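PDB 1PSW: lipopolysaccharide heptosyltransferase 2 from Escherichia coli, which transfers the second heptose from ADP-L-glycero-beta-D-manno-heptose to the heptosyl-Kdo2-lipid A module during synthesis of the lipopolysaccharide core. Local coordinates for residues N172-S177 / R244-E249; I183-G188 / Y200-L205. All blocks are in the same frame, centred on the assembly; numbering follows the deposited sequence.

Contact 1: residues N172-S177 / R244-E249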
loop_
_atom_site.group_PDB
_atom_site.type_symbol
_atom_site.label_atom_id
_atom_site.label_comp_id
_atom_site.label_asym_id
_atom_site.label_seq_id
_atom_site.Cartn_x
_atom_site.Cartn_y
_atom_site.Cartn_z
ATOM N N ASN A 172 12.773 18.862 4.653
ATOM C CA ASN A 172 14.068 19.331 5.156
ATOM C C ASN A 172 14.830 18.178 5.821
ATOM O O ASN A 172 16.053 18.106 5.738
ATOM C CB ASN A 172 13.908 20.478 6.170
ATOM C CG ASN A 172 13.492 21.788 5.523
ATOM O OD1 ASN A 172 13.958 22.142 4.432
ATOM N ND2 ASN A 172 12.629 22.528 6.207
ATOM N N GLN A 173 14.107 17.287 6.491
ATOM C CA GLN A 173 14.716 16.141 7.160
ATOM C C GLN A 173 15.480 15.276 6.158
ATOM O O GLN A 173 16.448 14.606 6.509
ATOM C CB GLN A 173 13.616 15.334 7.848
ATOM C CG GLN A 173 14.004 14.012 8.479
ATOM C CD GLN A 173 12.859 13.485 9.321
ATOM O OE1 GLN A 173 11.746 13.288 8.821
ATOM N NE2 GLN A 173 13.119 13.253 10.597
ATOM N N PHE A 174 15.046 15.302 4.905
ATOM C CA PHE A 174 15.709 14.515 3.886
ATOM C C PHE A 174 16.498 15.352 2.883
ATOM O O PHE A 174 16.781 14.923 1.766
ATOM C CB PHE A 174 14.681 13.595 3.223
ATOM C CG PHE A 174 14.321 12.420 4.079
ATOM C CD1 PHE A 174 15.155 11.306 4.118
ATOM C CD2 PHE A 174 13.219 12.466 4.933
ATOM C CE1 PHE A 174 14.900 10.257 5.000
ATOM C CE2 PHE A 174 12.955 11.422 5.818
ATOM C CZ PHE A 174 13.798 10.322 5.853
ATOM N N SER A 175 16.862 16.557 3.317
ATOM C CA SER A 175 17.664 17.473 2.519
ATOM C C SER A 175 17.124 17.762 1.130
ATOM O O SER A 175 17.887 17.845 0.165
ATOM C CB SER A 175 19.088 16.933 2.403
ATOM O OG SER A 175 19.661 16.756 3.680
ATOM N N LEU A 176 15.809 17.915 1.033
ATOM C CA LEU A 176 15.185 18.210 -0.242
ATOM C C LEU A 176 14.982 19.708 -0.386
ATOM O O LEU A 176 14.604 20.389 0.569
ATOM C CB LEU A 176 13.839 17.492 -0.358
ATOM C CG LEU A 176 13.916 15.965 -0.394
ATOM C CD1 LEU A 176 12.513 15.373 -0.398
ATOM C CD2 LEU A 176 14.686 15.527 -1.633
ATOM N N SER A 177 15.240 20.213 -1.588
ATOM C CA SER A 177 15.091 21.631 -1.887
ATOM C C SER A 177 13.655 21.989 -2.244
ATOM O O SER A 177 12.955 21.208 -2.886
ATOM C CB SER A 177 16.000 22.014 -3.055
ATOM O OG SER A 177 15.735 23.343 -3.479
ATOM N N ARG A 244 17.112 12.506 -6.104
ATOM C CA ARG A 244 17.500 11.943 -4.816
ATOM C C ARG A 244 17.002 10.517 -4.612
ATOM O O ARG A 244 15.821 10.221 -4.810
ATOM C CB ARG A 244 16.975 12.837 -3.689
ATOM C CG ARG A 244 17.353 12.386 -2.288
ATOM C CD ARG A 244 18.138 13.463 -1.553
ATOM N NE ARG A 244 18.229 13.203 -0.116
ATOM C CZ ARG A 244 18.945 12.226 0.431
ATOM N NH1 ARG A 244 19.650 11.405 -0.340
ATOM N NH2 ARG A 244 18.952 12.064 1.749
ATOM N N ASN A 245 17.917 9.641 -4.211
ATOM C CA ASN A 245 17.588 8.245 -3.957
ATOM C C ASN A 245 17.275 8.051 -2.472
ATOM O O ASN A 245 18.182 8.009 -1.643
ATOM C CB ASN A 245 18.763 7.347 -4.378
ATOM C CG ASN A 245 18.486 5.867 -4.162
ATOM O OD1 ASN A 245 17.354 5.463 -3.885
ATOM N ND2 ASN A 245 19.526 5.046 -4.297
ATOM N N LEU A 246 15.992 7.938 -2.132
ATOM C CA LEU A 246 15.597 7.742 -0.744
ATOM C C LEU A 246 15.194 6.290 -0.466
ATOM O O LEU A 246 14.678 5.981 0.604
ATOM C CB LEU A 246 14.451 8.697 -0.371
ATOM C CG LEU A 246 14.769 10.197 -0.433
ATOM C CD1 LEU A 246 13.567 11.010 0.021
ATOM C CD2 LEU A 246 15.978 10.499 0.443
ATOM N N ALA A 247 15.426 5.393 -1.421
ATOM C CA ALA A 247 15.081 3.987 -1.200
ATOM C C ALA A 247 15.918 3.455 -0.032
ATOM O O ALA A 247 17.148 3.518 -0.067
ATOM C CB ALA A 247 15.352 3.161 -2.464
ATOM N N GLY A 248 15.237 2.952 0.996
ATOM C CA GLY A 248 15.912 2.422 2.169
ATOM C C GLY A 248 16.294 3.466 3.208
ATOM O O GLY A 248 16.817 3.129 4.269
ATOM N N GLU A 249 16.018 4.734 2.915
ATOM C CA GLU A 249 16.359 5.838 3.814
ATOM C C GLU A 249 15.210 6.333 4.693
ATOM O O GLU A 249 15.428 7.043 5.676
ATOM C CB GLU A 249 16.886 7.008 2.983
ATOM C CG GLU A 249 18.302 6.813 2.492
ATOM C CD GLU A 249 19.324 7.135 3.562
ATOM O OE1 GLU A 249 19.540 8.339 3.829
ATOM O OE2 GLU A 249 19.901 6.187 4.141
#
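Arg244 reaches across to the backbone of Phe174 and makes the one hydrogen bond between the two segments. Its NE donates to Phe174 O over 2.9 Å. The N-H...O angle is 177°, and the oxygen sits at the guanidinium edge, in its plane. The Arg244 chain leaves with CG anti to the backbone N and bends at chi2 (121°), and NE ends up facing Phe174 O. One face of the guanidinium lies over Leu246 CD2. The same methyl meets the Phe174 ring, with CD2 3.9 Å from Phe174 CD1. Phe174 holds CG anti to its carbonyl carbon (chi1 -76°), which sends the ring to Leu246 and Glu249. At the ring edge, Phe174 CE1 is 3.3 Å from the backbone atom Glu249 O. Leu176 CD2 packs obliquely on the aliphatic part of Arg244, 4.0 Å from CD. Helix 164-173 ends here in a Schellman motif with Ser175, at positive phi, as the C-prime residue. Cutting Arg244 back to an alanine would probably leave Phe174 O without this donor and Leu176 CD2 without the aliphatic chain beside it. The chemistry is thus mixed: apolar contacts join residues just past the helix to those at and after strand 243-245, and a positive side chain binds a carbonyl that the negative helix end may favour.

Contact 2: residues I183-G188 / Y200-L205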
loop_
_atom_site.group_PDB
_atom_site.type_symbol
_atom_site.label_atom_id
_atom_site.label_comp_id
_atom_site.label_asym_id
_atom_site.label_seq_id
_atom_site.Cartn_x
_atom_site.Cartn_y
_atom_site.Cartn_z
ATOM N N ILE A 183 8.637 15.133 -8.318
ATOM C CA ILE A 183 7.938 14.023 -8.941
ATOM C C ILE A 183 8.554 12.824 -8.226
ATOM O O ILE A 183 9.774 12.754 -8.060
ATOM C CB ILE A 183 8.234 13.932 -10.446
ATOM C CG1 ILE A 183 7.698 15.187 -11.161
ATOM C CG2 ILE A 183 7.611 12.659 -11.010
ATOM C CD1 ILE A 183 6.179 15.297 -11.170
ATOM N N GLY A 184 7.720 11.901 -7.772
ATOM C CA GLY A 184 8.251 10.739 -7.092
ATOM C C GLY A 184 8.204 9.494 -7.963
ATOM O O GLY A 184 7.250 9.298 -8.708
ATOM N N PHE A 185 9.252 8.673 -7.888
ATOM C CA PHE A 185 9.336 7.412 -8.636
ATOM C C PHE A 185 9.393 6.265 -7.624
ATOM O O PHE A 185 10.026 6.388 -6.580
ATOM C CB PHE A 185 10.627 7.329 -9.480
ATOM C CG PHE A 185 10.664 8.230 -10.693
ATOM C CD1 PHE A 185 9.587 9.037 -11.027
ATOM C CD2 PHE A 185 11.800 8.253 -11.509
ATOM C CE1 PHE A 185 9.629 9.868 -12.160
ATOM C CE2 PHE A 185 11.860 9.074 -12.639
ATOM C CZ PHE A 185 10.768 9.882 -12.965
ATOM N N CYS A 186 8.747 5.150 -7.942
ATOM C CA CYS A 186 8.760 3.960 -7.088
ATOM C C CYS A 186 9.134 2.838 -8.053
ATOM O O CYS A 186 8.282 2.072 -8.490
ATOM C CB CYS A 186 7.372 3.705 -6.496
ATOM S SG CYS A 186 6.722 5.041 -5.465
ATOM N N PRO A 187 10.428 2.726 -8.392
ATOM C CA PRO A 187 10.982 1.730 -9.318
ATOM C C PRO A 187 11.011 0.260 -8.904
ATOM O O PRO A 187 11.242 -0.610 -9.746
ATOM C CB PRO A 187 12.374 2.278 -9.596
ATOM C CG PRO A 187 12.767 2.822 -8.264
ATOM C CD PRO A 187 11.506 3.539 -7.800
ATOM N N GLY A 188 10.775 -0.017 -7.627
ATOM C CA GLY A 188 10.795 -1.394 -7.164
ATOM C C GLY A 188 9.479 -2.111 -7.381
ATOM O O GLY A 188 8.557 -1.563 -7.985
ATOM N N TYR A 200 16.554 1.940 -16.833
ATOM C CA TYR A 200 16.959 2.950 -17.806
ATOM C C TYR A 200 15.789 3.779 -18.311
ATOM O O TYR A 200 15.973 4.919 -18.738
ATOM C CB TYR A 200 17.712 2.308 -18.974
ATOM C CG TYR A 200 17.081 1.053 -19.522
ATOM C CD1 TYR A 200 16.116 1.110 -20.523
ATOM C CD2 TYR A 200 17.474 -0.196 -19.052
ATOM C CE1 TYR A 200 15.560 -0.049 -21.049
ATOM C CE2 TYR A 200 16.932 -1.354 -19.561
ATOM C CZ TYR A 200 15.977 -1.277 -20.560
ATOM O OH TYR A 200 15.456 -2.437 -21.062
ATOM N N HIS A 201 14.583 3.217 -18.284
ATOM C CA HIS A 201 13.426 3.999 -18.702
ATOM C C HIS A 201 13.157 5.044 -17.617
ATOM O O HIS A 201 12.853 6.198 -17.928
ATOM C CB HIS A 201 12.192 3.120 -18.914
ATOM C CG HIS A 201 12.169 2.427 -20.246
ATOM N ND1 HIS A 201 13.015 2.768 -21.275
ATOM C CD2 HIS A 201 11.401 1.411 -20.706
ATOM C CE1 HIS A 201 12.774 1.988 -22.319
ATOM N NE2 HIS A 201 11.802 1.160 -22.000
ATOM N N TYR A 202 13.274 4.659 -16.346
ATOM C CA TYR A 202 13.064 5.625 -15.269
ATOM C C TYR A 202 14.109 6.739 -15.377
ATOM O O TYR A 202 13.806 7.903 -15.121
ATOM C CB TYR A 202 13.160 4.957 -13.882
ATOM C CG TYR A 202 11.847 4.375 -13.373
ATOM C CD1 TYR A 202 10.772 5.213 -13.029
ATOM C CD2 TYR A 202 11.669 2.993 -13.249
ATOM C CE1 TYR A 202 9.551 4.687 -12.574
ATOM C CE2 TYR A 202 10.452 2.457 -12.798
ATOM C CZ TYR A 202 9.405 3.304 -12.464
ATOM O OH TYR A 202 8.203 2.780 -12.032
ATOM N N ALA A 203 15.334 6.387 -15.768
ATOM C CA ALA A 203 16.396 7.383 -15.899
ATOM C C ALA A 203 16.082 8.388 -17.004
ATOM O O ALA A 203 16.236 9.593 -16.819
ATOM C CB ALA A 203 17.730 6.697 -16.173
ATOM N N GLU A 204 15.650 7.881 -18.155
ATOM C CA GLU A 204 15.301 8.731 -19.286
ATOM C C GLU A 204 14.151 9.662 -18.892
ATOM O O GLU A 204 14.152 10.850 -19.222
ATOM C CB GLU A 204 14.897 7.863 -20.483
ATOM C CG GLU A 204 14.388 8.620 -21.705
ATOM C CD GLU A 204 15.358 9.683 -22.189
ATOM O OE1 GLU A 204 16.557 9.367 -22.359
ATOM O OE2 GLU A 204 14.920 10.833 -22.410
ATOM N N LEU A 205 13.167 9.122 -18.178
ATOM C CA LEU A 205 12.029 9.929 -17.740
ATOM C C LEU A 205 12.487 11.024 -16.781
ATOM O O LEU A 205 11.972 12.142 -16.805
ATOM C CB LEU A 205 10.967 9.056 -17.052
ATOM C CG LEU A 205 9.709 9.806 -16.568
ATOM C CD1 LEU A 205 9.061 10.538 -17.736
ATOM C CD2 LEU A 205 8.717 8.838 -15.944
#
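Strand 183-186 and helix 200-205 run antiparallel, at 176°, with their axes 10.7 Å apart at closest approach. Phe185 and Tyr202 carry most of the contact between them. The two side chains reach out from opposite sides and lie alongside one another. Their rings are oblique, with planes at 47° and centroids 5.3 Å apart. The nearest side-chain atoms are Phe185 CD2 and Tyr202 CD1, at 3.6 Å. Phe185 also lays CE2 3.4 Å from the backbone atom Tyr202 O. Its far end, CZ, meets Leu205 CG at 3.8 Å. With CG anti to the backbone N (chi1 -179°), Leu205 carries CG and CD2 to the CZ end of the Phe185 ring. Pro187 approaches the Tyr202 ring over one face in a CH-pi contact, with CB 4.1 Å from the ring centroid and displaced toward the rim. Tyr202 OH extends past this proline to within 3.6 Å of Cys186 O, and makes a weak hydrogen bond to Asn268 OD1. Trp197 meets the Tyr202 ring edge-to-face, and Val335 and Leu336 of helix 332-347 pack against Leu205. No hydrogen bond joins the two segments, so apolar and aromatic packing holds them together. This is the strand-to-helix packing of a beta-alpha-beta unit, 182-186, 199-211 and 215-218, in the Rossmann-like C-terminal domain of a GT-B glycosyltransferase.

How the contacts relate
Contacts 1 and 2 both belong to the parallel sheet of the C-terminal domain. Their centres are 16 Å apart and their nearest atoms about 6 Å apart, so they do not touch. Contact 2 packs helix 199-211 on strand 182-186, an inner strand of the sheet. Contact 1 joins the chain just after helix 164-173 to edge strand 243-245 and its continuation. Strand 215-218 lies between these two strands and bonds to both: Val217 pairs with Ile183 and Phe185, and Val216 and Leu218 pair with Arg244. Both segments of contact 2 fall between those of contact 1 in sequence. GT-B enzymes usually bind the nucleotide-sugar donor in this domain; with no ligand bound, neither contact is assigned there.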